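Local coordinates for chitin deacetylase 1 (Bombyx mori, PDB 5ZNT), which hydrolyses the N-acetamido groups of N-acetyl-D-glucosamine residues in chitin, with the help of a bound zinc ion, giving chitosan and acetate, at residues 100-105 with 121-126; 78-83 with 366-371; 143-148 with 167-172; 111-116 with 149-154. One frame throughout, in Å; residues are numbered along the deposited sequence.

The four contacts lie around the zinc site of the deacetylase, contact 1 holding the metal and the others joining loops, strands and helices near it. Contact 1 has two of the three protein ligands, His101 and His105; Asp46 is the third. Contact 3, about 11 Å away centre to centre, supports it from the sheet: Arg146 O accepts from His101 ND1 at 2.7 Å. Contact 4 borders contact 1 through the Trp112 ring, whose CH2 lies 3.5 Å from Ser102 CB, and meets contact 3 where Pro148 CG comes within 3.4 Å of Trp112 CZ2. Contact 2, its centre about 9 Å from that of contact 1, brings in the distant 366-371 segment; Asn371 OD1 and Lys122 NZ, 2.8 Å apart, join the two.

Contact 1 of 4, residues 100-105 with 121-126; sequences VHSITH and GKEMAG. With ZN (zinc ion), chain C.
The carboxylate of Glu123, on helix 117-134, reaches into the turn between two zinc-binding histidines and meets the backbone of Ile103 and Thr104. Its OE1 accepts an almost straight bond from Thr104 N (3.0 Å, 174°) on the syn lone pair, and a weak, bent one from Ile103 N. That same N-H makes another weak bond to the carbonyl O of Glu123. OE2 takes the hydroxyl hydrogen of Thr104 OG1 at a very short 2.5 Å, while Thr104 OG1 also bonds to Asn106 N. A glutamate suits this place because its chain, folded back at chi2 (-78°), brings two acceptors to clustered donors. With an alanine here, Thr104 N and its hydroxyl would probably lose their acceptor, and the turn would be freer to shift.

Within the turn, Ser102 OG donates to His101 O and accepts from His105 N at 2.9 Å, an ST motif linking the two histidine backbones. By contrast, Ser102 N is buried without a hydrogen-bond partner and faces Met124 SD at 3.4 Å; this sulfur also packs on Val100 CG2. His101 ND1 bonds to Arg146 O, and each histidine turns NE2 to the metal at 2.1 Å. With Asp46 and three waters, this H-S-x-x-H segment forms the Asp-His-His zinc site of carbohydrate esterase family 4.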
# COMPACT_ATOMS: atom_id res chain seq x y z
N VAL A 100 3.67 3.68 -5.84
CA VAL A 100 4.08 5.09 -5.91
C VAL A 100 3.29 5.92 -4.91
O VAL A 100 2.10 5.68 -4.65
CB VAL A 100 3.96 5.70 -7.32
CG1 VAL A 100 4.74 4.85 -8.34
CG2 VAL A 100 2.51 5.89 -7.75
N HIS A 101 3.97 6.93 -4.36
CA HIS A 101 3.47 7.84 -3.36
C HIS A 101 3.83 9.28 -3.75
O HIS A 101 4.01 10.14 -2.88
CB HIS A 101 4.04 7.47 -1.99
CG HIS A 101 3.39 8.14 -0.81
ND1 HIS A 101 2.02 8.26 -0.68
CD2 HIS A 101 3.93 8.67 0.31
CE1 HIS A 101 1.75 8.86 0.48
NE2 HIS A 101 2.89 9.12 1.09
N SER A 102 3.98 9.53 -5.06
CA SER A 102 4.22 10.82 -5.72
C SER A 102 5.70 11.25 -5.76
O SER A 102 6.54 10.73 -5.01
CB SER A 102 3.39 11.96 -5.11
OG SER A 102 4.06 12.55 -4.03
N ILE A 103 6.00 12.20 -6.64
CA ILE A 103 7.35 12.78 -6.71
C ILE A 103 7.56 13.79 -5.59
O ILE A 103 8.54 13.72 -4.84
CB ILE A 103 7.56 13.43 -8.09
CG1 ILE A 103 7.67 12.34 -9.17
CG2 ILE A 103 8.81 14.38 -8.05
CD1 ILE A 103 7.80 12.90 -10.61
N THR A 104 6.65 14.75 -5.46
CA THR A 104 6.89 15.88 -4.57
C THR A 104 6.41 15.67 -3.14
O THR A 104 6.92 16.34 -2.24
CB THR A 104 6.21 17.16 -5.09
OG1 THR A 104 4.80 17.05 -4.91
CG2 THR A 104 6.52 17.41 -6.57
N HIS A 105 5.44 14.79 -2.90
CA HIS A 105 4.78 14.70 -1.59
C HIS A 105 4.35 16.09 -1.10
O HIS A 105 4.48 16.43 0.08
CB HIS A 105 5.69 14.01 -0.56
CG HIS A 105 4.94 13.29 0.52
ND1 HIS A 105 4.39 13.94 1.61
CD2 HIS A 105 4.65 11.97 0.68
CE1 HIS A 105 3.81 13.05 2.40
NE2 HIS A 105 3.94 11.85 1.85
N GLY A 121 -1.02 12.86 -13.09
CA GLY A 121 -0.13 12.08 -13.93
C GLY A 121 1.33 12.42 -13.71
O GLY A 121 2.17 11.53 -13.56
N LYS A 122 1.65 13.72 -13.64
CA LYS A 122 3.04 14.10 -13.42
C LYS A 122 3.55 13.58 -12.08
O LYS A 122 4.69 13.12 -11.99
CB LYS A 122 3.21 15.62 -13.49
CG LYS A 122 3.04 16.16 -14.92
CD LYS A 122 3.01 17.69 -14.91
CE LYS A 122 4.14 18.27 -15.72
NZ LYS A 122 4.23 19.74 -15.52
N GLU A 123 2.71 13.64 -11.05
CA GLU A 123 3.11 13.17 -9.72
C GLU A 123 3.25 11.65 -9.69
O GLU A 123 4.23 11.13 -9.17
CB GLU A 123 2.11 13.62 -8.66
CG GLU A 123 2.18 15.13 -8.33
CD GLU A 123 3.35 15.44 -7.41
OE1 GLU A 123 4.17 14.54 -7.15
OE2 GLU A 123 3.46 16.59 -6.94
N MET A 124 2.26 10.92 -10.23
CA MET A 124 2.21 9.48 -10.00
C MET A 124 2.84 8.70 -11.14
O MET A 124 3.67 7.81 -10.91
CB MET A 124 0.75 9.04 -9.76
CG MET A 124 0.14 9.69 -8.48
SD MET A 124 1.19 9.39 -7.04
CE MET A 124 0.14 10.10 -5.79
N ALA A 125 2.45 8.99 -12.39
CA ALA A 125 3.13 8.33 -13.51
C ALA A 125 4.59 8.75 -13.58
O ALA A 125 5.45 7.94 -13.95
CB ALA A 125 2.42 8.64 -14.83
N GLY A 126 4.89 10.00 -13.24
CA GLY A 126 6.28 10.43 -13.16
C GLY A 126 7.07 9.64 -12.14
O GLY A 126 8.18 9.19 -12.41
ZN ZN C . 3.39 10.12 2.89
O HOH W 1 2.01 8.68 4.02
O HOH W 2 1.20 10.77 3.17
O HOH W 3 3.81 10.94 4.83

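Contact 2 of 4, residues 78-83 with 366-371; sequences VSHKYT and NYPWLN
The nearest CA atoms of the two segments, those of His80 and Trp369, are 8.3 Å apart, so the loops meet through side chains; the first makes a type II turn from His80 to Thr83, closed by Thr83 N to His80 O. Between the loops lies an aromatic cluster of His80, Tyr367 and Trp369, joining the deacetylase loop after strand 75-78 to a segment almost three hundred residues later.

The imidazole of His80 is its centre. Tyr367 brings its OH over one face of that ring, the two planes being 19° apart but slid so far that they scarcely overlap. Trp369 comes instead to the imidazole edge, CE3 lying 3.7 Å from His80 CD2, and the two rings meet rim to rim. With CG anti to its backbone N (chi1 174°), His80 points its ring across the gap to the second loop. Both its nitrogens have work: ND1 bonds to Tyr85 OH, and NE2 serves the other loop.

Lys81 suits its partly exposed place because its long chain is greasy near the backbone and charged at the end. Its CG lies 3.8 Å from Tyr367 OH and near the edge of the Trp369 ring, and it also packs over the centre of the Tyr82 ring. The extended chain then carries NZ to a salt bridge with Glu353.

Pro368 offers its backbone carbonyl to the histidine: His80 NE2 donates to Pro368 O at 2.9 Å, from 47° above the carbonyl plane.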
# COMPACT_ATOMS: atom_id res chain seq x y z
N VAL A 78 6.23 4.53 -2.22
CA VAL A 78 7.52 5.22 -2.20
C VAL A 78 7.34 6.61 -2.75
O VAL A 78 6.78 6.78 -3.84
CB VAL A 78 8.57 4.43 -3.00
CG1 VAL A 78 9.93 5.19 -3.00
CG2 VAL A 78 8.74 3.02 -2.39
N SER A 79 7.82 7.62 -2.01
CA SER A 79 7.92 8.98 -2.51
C SER A 79 9.37 9.26 -2.90
O SER A 79 10.29 8.63 -2.39
CB SER A 79 7.45 9.99 -1.43
OG SER A 79 8.22 9.85 -0.23
N HIS A 80 9.57 10.24 -3.80
CA HIS A 80 10.86 10.40 -4.48
C HIS A 80 11.93 11.00 -3.58
O HIS A 80 13.05 10.49 -3.52
CB HIS A 80 10.67 11.26 -5.74
CG HIS A 80 11.95 11.61 -6.45
ND1 HIS A 80 12.93 10.69 -6.75
CD2 HIS A 80 12.38 12.79 -6.95
CE1 HIS A 80 13.91 11.29 -7.41
NE2 HIS A 80 13.61 12.57 -7.54
N LYS A 81 11.64 12.12 -2.90
CA LYS A 81 12.74 12.91 -2.36
C LYS A 81 13.47 12.13 -1.28
O LYS A 81 12.85 11.58 -0.36
CB LYS A 81 12.24 14.26 -1.81
CG LYS A 81 13.33 15.35 -1.78
CD LYS A 81 12.75 16.67 -1.15
CE LYS A 81 13.72 17.82 -1.31
NZ LYS A 81 13.12 19.14 -0.84
N TYR A 82 14.80 12.07 -1.40
CA TYR A 82 15.72 11.38 -0.51
C TYR A 82 15.67 9.86 -0.62
O TYR A 82 16.27 9.17 0.20
CB TYR A 82 15.50 11.76 0.96
CG TYR A 82 15.41 13.26 1.19
CD1 TYR A 82 16.48 14.10 0.85
CD2 TYR A 82 14.27 13.83 1.76
CE1 TYR A 82 16.39 15.50 1.08
CE2 TYR A 82 14.18 15.20 1.98
CZ TYR A 82 15.24 16.03 1.65
OH TYR A 82 15.12 17.39 1.88
N THR A 83 14.98 9.31 -1.62
CA THR A 83 14.90 7.87 -1.71
C THR A 83 16.18 7.30 -2.31
O THR A 83 16.83 7.92 -3.15
CB THR A 83 13.68 7.47 -2.54
OG1 THR A 83 12.56 7.56 -1.67
CG2 THR A 83 13.78 6.04 -3.13
N ASN A 366 20.75 15.52 -14.30
CA ASN A 366 19.82 16.42 -13.62
C ASN A 366 19.14 15.64 -12.50
O ASN A 366 18.92 14.43 -12.62
CB ASN A 366 18.80 16.91 -14.69
CG ASN A 366 17.89 17.99 -14.22
OD1 ASN A 366 18.31 18.94 -13.56
ND2 ASN A 366 16.60 17.85 -14.54
N TYR A 367 18.77 16.31 -11.41
CA TYR A 367 17.97 15.64 -10.37
C TYR A 367 16.53 15.40 -10.87
O TYR A 367 15.84 16.37 -11.21
CB TYR A 367 17.93 16.48 -9.11
CG TYR A 367 17.14 15.84 -8.01
CD1 TYR A 367 17.50 14.60 -7.50
CD2 TYR A 367 16.03 16.48 -7.49
CE1 TYR A 367 16.77 14.01 -6.49
CE2 TYR A 367 15.31 15.90 -6.46
CZ TYR A 367 15.67 14.67 -5.98
OH TYR A 367 14.92 14.10 -4.99
N PRO A 368 16.05 14.16 -10.95
CA PRO A 368 14.68 13.92 -11.45
C PRO A 368 13.65 14.68 -10.63
O PRO A 368 13.75 14.77 -9.40
CB PRO A 368 14.50 12.41 -11.29
CG PRO A 368 15.95 11.86 -11.34
CD PRO A 368 16.77 12.91 -10.64
N TRP A 369 12.66 15.24 -11.32
CA TRP A 369 11.52 15.89 -10.67
C TRP A 369 10.34 15.90 -11.63
O TRP A 369 10.36 15.23 -12.68
CB TRP A 369 11.91 17.30 -10.18
CG TRP A 369 11.06 17.84 -8.99
CD1 TRP A 369 10.10 18.83 -9.03
CD2 TRP A 369 11.12 17.40 -7.62
NE1 TRP A 369 9.57 19.04 -7.77
CE2 TRP A 369 10.19 18.19 -6.89
CE3 TRP A 369 11.87 16.43 -6.95
CZ2 TRP A 369 9.97 18.01 -5.52
CZ3 TRP A 369 11.67 16.26 -5.57
CH2 TRP A 369 10.73 17.06 -4.87
N LEU A 370 9.31 16.67 -11.29
CA LEU A 370 8.03 16.64 -12.02
C LEU A 370 8.22 16.82 -13.53
O LEU A 370 7.61 16.09 -14.32
CB LEU A 370 7.12 17.77 -11.51
CG LEU A 370 6.35 17.58 -10.21
CD1 LEU A 370 5.66 18.92 -9.88
CD2 LEU A 370 5.34 16.46 -10.38
N ASN A 371 8.98 17.82 -13.94
CA ASN A 371 9.09 18.10 -15.37
C ASN A 371 10.20 17.30 -16.05
O ASN A 371 10.35 17.39 -17.27
CB ASN A 371 9.32 19.58 -15.62
CG ASN A 371 8.11 20.43 -15.25
OD1 ASN A 371 6.98 19.94 -15.24
ND2 ASN A 371 8.34 21.70 -14.96

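Contact 3 of 4, residues 143-148 with 167-172; sequences VGVRAP and LYDSTI
The ring of Tyr168 lies with one face over Gly144, whose CA sits 3.5 Å from the ring centroid in a CH-pi contact, while Val143 CG2 touches CE2 obliquely. Glycine is needed beneath the ring, since any CB there would run into it. Tyr168 CG stands between its backbone N and carbonyl carbon (chi1 68°), folding the ring back across the neighbouring strand; its OH bonds to Glu97.

The second flat group, the Arg146 guanidinium, works at its edge. NE donates to Ser170 O at 2.7 Å and NH2 to Ser170 OG at 2.9 Å, both partners near the guanidinium plane, so two bonds fix its rotation. NH1 turns to Asp45 in a salt bridge, and Tyr268 adds a cation-pi contact.

The backbones pair in parallel: Val145 N donates to Tyr168 O, and Val145 O accepts from Ser170 N at 2.8 Å. Beyond the strands, Thr171 OG1 accepts from Ala147 N at 3.0 Å and donates to Asp169 OD1, linking the two segments.

Strands 144-145 and 168-169 are joined through helix 154-163 as a beta-alpha-beta unit, with strand 97-100 bonded beyond the first, strand 209-214 beyond the second, and helix 303-311 packing on Tyr168.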
# COMPACT_ATOMS: atom_id res chain seq x y z
N VAL A 143 2.44 -0.77 -9.78
CA VAL A 143 1.09 -0.66 -10.32
C VAL A 143 0.12 0.01 -9.35
O VAL A 143 -1.04 0.28 -9.71
CB VAL A 143 0.54 -2.04 -10.73
CG1 VAL A 143 1.48 -2.74 -11.71
CG2 VAL A 143 0.28 -2.92 -9.50
N GLY A 144 0.56 0.27 -8.12
CA GLY A 144 -0.30 0.87 -7.11
C GLY A 144 0.00 2.33 -6.82
O GLY A 144 1.12 2.80 -7.06
N VAL A 145 -0.99 3.05 -6.31
CA VAL A 145 -0.89 4.46 -5.99
C VAL A 145 -1.45 4.68 -4.60
O VAL A 145 -2.52 4.14 -4.26
CB VAL A 145 -1.69 5.32 -7.01
CG1 VAL A 145 -1.75 6.79 -6.52
CG2 VAL A 145 -1.04 5.26 -8.39
N ARG A 146 -0.77 5.52 -3.81
CA ARG A 146 -1.36 6.10 -2.60
C ARG A 146 -1.00 7.57 -2.57
O ARG A 146 0.19 7.93 -2.64
CB ARG A 146 -0.85 5.40 -1.34
CG ARG A 146 -1.36 6.05 -0.03
CD ARG A 146 -1.02 5.15 1.18
NE ARG A 146 -1.86 3.95 1.25
CZ ARG A 146 -1.62 2.91 2.06
NH1 ARG A 146 -0.56 2.91 2.86
NH2 ARG A 146 -2.46 1.87 2.06
N ALA A 147 -2.01 8.43 -2.43
CA ALA A 147 -1.79 9.88 -2.44
C ALA A 147 -1.24 10.38 -1.11
O ALA A 147 -1.64 9.88 -0.05
CB ALA A 147 -3.09 10.63 -2.77
N PRO A 148 -0.31 11.34 -1.15
CA PRO A 148 0.13 12.01 0.08
C PRO A 148 -1.05 12.53 0.89
O PRO A 148 -2.06 13.00 0.35
CB PRO A 148 0.99 13.16 -0.45
CG PRO A 148 1.58 12.61 -1.72
CD PRO A 148 0.43 11.80 -2.33
N LEU A 167 -2.92 -0.28 -11.62
CA LEU A 167 -3.85 -1.35 -11.26
C LEU A 167 -4.78 -0.93 -10.13
O LEU A 167 -6.00 -1.15 -10.20
CB LEU A 167 -3.08 -2.61 -10.87
CG LEU A 167 -3.92 -3.80 -10.40
CD1 LEU A 167 -4.84 -4.28 -11.54
CD2 LEU A 167 -3.00 -4.91 -9.88
N TYR A 168 -4.24 -0.32 -9.08
CA TYR A 168 -5.08 -0.05 -7.94
C TYR A 168 -4.66 1.24 -7.27
O TYR A 168 -3.51 1.68 -7.36
CB TYR A 168 -5.04 -1.18 -6.91
CG TYR A 168 -3.71 -1.33 -6.20
CD1 TYR A 168 -3.43 -0.64 -5.02
CD2 TYR A 168 -2.72 -2.16 -6.73
CE1 TYR A 168 -2.20 -0.78 -4.38
CE2 TYR A 168 -1.49 -2.30 -6.09
CZ TYR A 168 -1.24 -1.61 -4.92
OH TYR A 168 -0.03 -1.73 -4.29
N ASP A 169 -5.63 1.82 -6.57
CA ASP A 169 -5.41 2.89 -5.63
C ASP A 169 -5.60 2.35 -4.21
O ASP A 169 -6.40 1.44 -3.98
CB ASP A 169 -6.39 4.03 -5.88
CG ASP A 169 -6.34 5.07 -4.82
OD1 ASP A 169 -5.32 5.79 -4.75
OD2 ASP A 169 -7.28 5.17 -4.01
N SER A 170 -4.85 2.92 -3.26
CA SER A 170 -5.07 2.68 -1.83
C SER A 170 -4.96 4.04 -1.14
O SER A 170 -4.03 4.32 -0.38
CB SER A 170 -4.10 1.67 -1.23
OG SER A 170 -4.50 1.34 0.11
N THR A 171 -5.93 4.90 -1.43
CA THR A 171 -6.04 6.21 -0.82
C THR A 171 -7.38 6.43 -0.11
O THR A 171 -7.45 7.23 0.82
CB THR A 171 -5.87 7.30 -1.89
OG1 THR A 171 -4.68 7.04 -2.65
CG2 THR A 171 -5.81 8.69 -1.27
N ILE A 172 -8.42 5.73 -0.53
CA ILE A 172 -9.76 5.96 -0.01
C ILE A 172 -9.91 5.25 1.33
O ILE A 172 -9.62 4.05 1.45
CB ILE A 172 -10.81 5.47 -1.02
CG1 ILE A 172 -10.74 6.36 -2.26
CG2 ILE A 172 -12.23 5.48 -0.37
CD1 ILE A 172 -11.60 5.86 -3.40

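Contact 4 of 4, residues 111-116 with 149-154; sequences FWSNAT and YLRVGG
Trp112 and Arg151 form the tight part of this contact, their CB atoms meeting at 3.5 Å where the short helix 109-113 lies against the loop leading to helix 154-163. The indole is well enclosed. Phe111 CE2 lies 3.5 Å above one face of the Trp112 ring, Ser102 and Pro148 also touch it, and its NE1 bonds to Asn106 O. A large aromatic with a single N-H suits such a place, filling it while leaving one polar atom to satisfy.

The other part is polar and looser, held by bonds to a partly exposed serine. Bends at chi2 and chi3 (-51° and -61°) curl the Arg151 chain back toward the helix end, and the guanidinium presents one edge to Ser113. NE and NH2 both donate to Ser113 OG, each at 3.1 Å, with the oxygen near the guanidinium plane. The hydroxyl in turn donates to a water at 2.8 Å, and that water gives a hydrogen to Val152 O, so solvent completes the link between the segments. NH2 has a further acceptor in Asn197 O. Were a leucine to stand in place of Arg151, Ser113 OG and Asn197 O would probably be left without their donor and the helix end would probably be less firmly joined to the loop.

The segment 149-154 runs on from the R-A-P-Y sequence ending at Tyr149, which matches the conserved arginine-x-proline-tyrosine motif of carbohydrate esterase family 4, where strand-to-helix loops of the barrel border the zinc site.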
# COMPACT_ATOMS: atom_id res chain seq x y z
N PHE A 111 -3.85 21.24 -2.93
CA PHE A 111 -3.32 20.89 -4.24
C PHE A 111 -3.85 19.54 -4.70
O PHE A 111 -4.38 19.40 -5.80
CB PHE A 111 -1.79 20.89 -4.25
CG PHE A 111 -1.20 20.09 -5.38
CD1 PHE A 111 -1.11 20.63 -6.65
CD2 PHE A 111 -0.77 18.77 -5.17
CE1 PHE A 111 -0.59 19.89 -7.70
CE2 PHE A 111 -0.26 18.02 -6.21
CZ PHE A 111 -0.16 18.58 -7.48
N TRP A 112 -3.74 18.52 -3.83
CA TRP A 112 -4.17 17.17 -4.22
C TRP A 112 -5.67 17.10 -4.47
O TRP A 112 -6.13 16.50 -5.45
CB TRP A 112 -3.76 16.17 -3.13
CG TRP A 112 -2.27 16.09 -2.98
CD1 TRP A 112 -1.51 16.64 -1.99
CD2 TRP A 112 -1.36 15.45 -3.88
NE1 TRP A 112 -0.18 16.37 -2.20
CE2 TRP A 112 -0.06 15.64 -3.36
CE3 TRP A 112 -1.52 14.74 -5.07
CZ2 TRP A 112 1.09 15.14 -3.99
CZ3 TRP A 112 -0.38 14.22 -5.69
CH2 TRP A 112 0.90 14.44 -5.16
N SER A 113 -6.47 17.70 -3.58
CA SER A 113 -7.91 17.53 -3.69
C SER A 113 -8.48 18.27 -4.90
O SER A 113 -9.60 17.96 -5.32
CB SER A 113 -8.59 17.98 -2.39
OG SER A 113 -8.27 17.10 -1.31
N ASN A 114 -7.72 19.21 -5.47
CA ASN A 114 -8.13 20.02 -6.61
C ASN A 114 -7.21 19.85 -7.83
O ASN A 114 -7.28 20.65 -8.77
CB ASN A 114 -8.20 21.49 -6.19
CG ASN A 114 -9.17 22.30 -7.02
OD1 ASN A 114 -10.14 21.77 -7.56
ND2 ASN A 114 -8.92 23.61 -7.12
N ALA A 115 -6.35 18.83 -7.85
CA ALA A 115 -5.38 18.70 -8.94
C ALA A 115 -6.04 18.19 -10.22
O ALA A 115 -6.94 17.35 -10.19
CB ALA A 115 -4.25 17.75 -8.53
N THR A 116 -5.55 18.69 -11.35
CA THR A 116 -5.97 18.22 -12.67
C THR A 116 -5.50 16.79 -12.93
O THR A 116 -4.64 16.25 -12.23
CB THR A 116 -5.38 19.10 -13.78
OG1 THR A 116 -3.94 19.05 -13.68
CG2 THR A 116 -5.85 20.55 -13.65
N TYR A 149 -0.91 12.41 2.21
CA TYR A 149 -1.90 12.80 3.22
C TYR A 149 -3.28 12.16 2.97
O TYR A 149 -4.30 12.65 3.47
CB TYR A 149 -1.97 14.35 3.32
CG TYR A 149 -0.56 14.92 3.39
CD1 TYR A 149 0.16 14.92 4.59
CD2 TYR A 149 0.10 15.35 2.24
CE1 TYR A 149 1.49 15.39 4.64
CE2 TYR A 149 1.43 15.80 2.27
CZ TYR A 149 2.10 15.81 3.47
OH TYR A 149 3.40 16.27 3.51
N LEU A 150 -3.30 11.05 2.22
CA LEU A 150 -4.52 10.34 1.85
C LEU A 150 -5.56 11.29 1.25
O LEU A 150 -6.77 11.18 1.51
CB LEU A 150 -5.10 9.58 3.05
CG LEU A 150 -4.14 8.58 3.74
CD1 LEU A 150 -4.84 7.83 4.88
CD2 LEU A 150 -3.63 7.57 2.72
N ARG A 151 -5.10 12.23 0.42
CA ARG A 151 -6.01 13.16 -0.25
C ARG A 151 -6.48 12.53 -1.55
O ARG A 151 -5.72 12.45 -2.52
CB ARG A 151 -5.33 14.50 -0.51
CG ARG A 151 -4.81 15.22 0.72
CD ARG A 151 -5.86 15.33 1.82
NE ARG A 151 -7.03 16.09 1.39
CZ ARG A 151 -8.11 16.26 2.15
NH1 ARG A 151 -8.15 15.72 3.37
NH2 ARG A 151 -9.15 16.95 1.70
N VAL A 152 -7.74 12.11 -1.59
CA VAL A 152 -8.30 11.55 -2.80
C VAL A 152 -8.52 12.65 -3.83
O VAL A 152 -8.89 13.78 -3.47
CB VAL A 152 -9.62 10.82 -2.49
CG1 VAL A 152 -10.09 10.05 -3.70
CG2 VAL A 152 -9.41 9.91 -1.28
N GLY A 153 -8.27 12.34 -5.10
CA GLY A 153 -8.38 13.33 -6.16
C GLY A 153 -9.66 13.28 -6.99
O GLY A 153 -9.62 13.43 -8.22
N GLY A 154 -10.80 13.07 -6.32
CA GLY A 154 -12.07 12.97 -7.03
C GLY A 154 -11.98 12.06 -8.23
O GLY A 154 -11.30 11.04 -8.21
O HOH W 4 -9.83 14.72 -1.36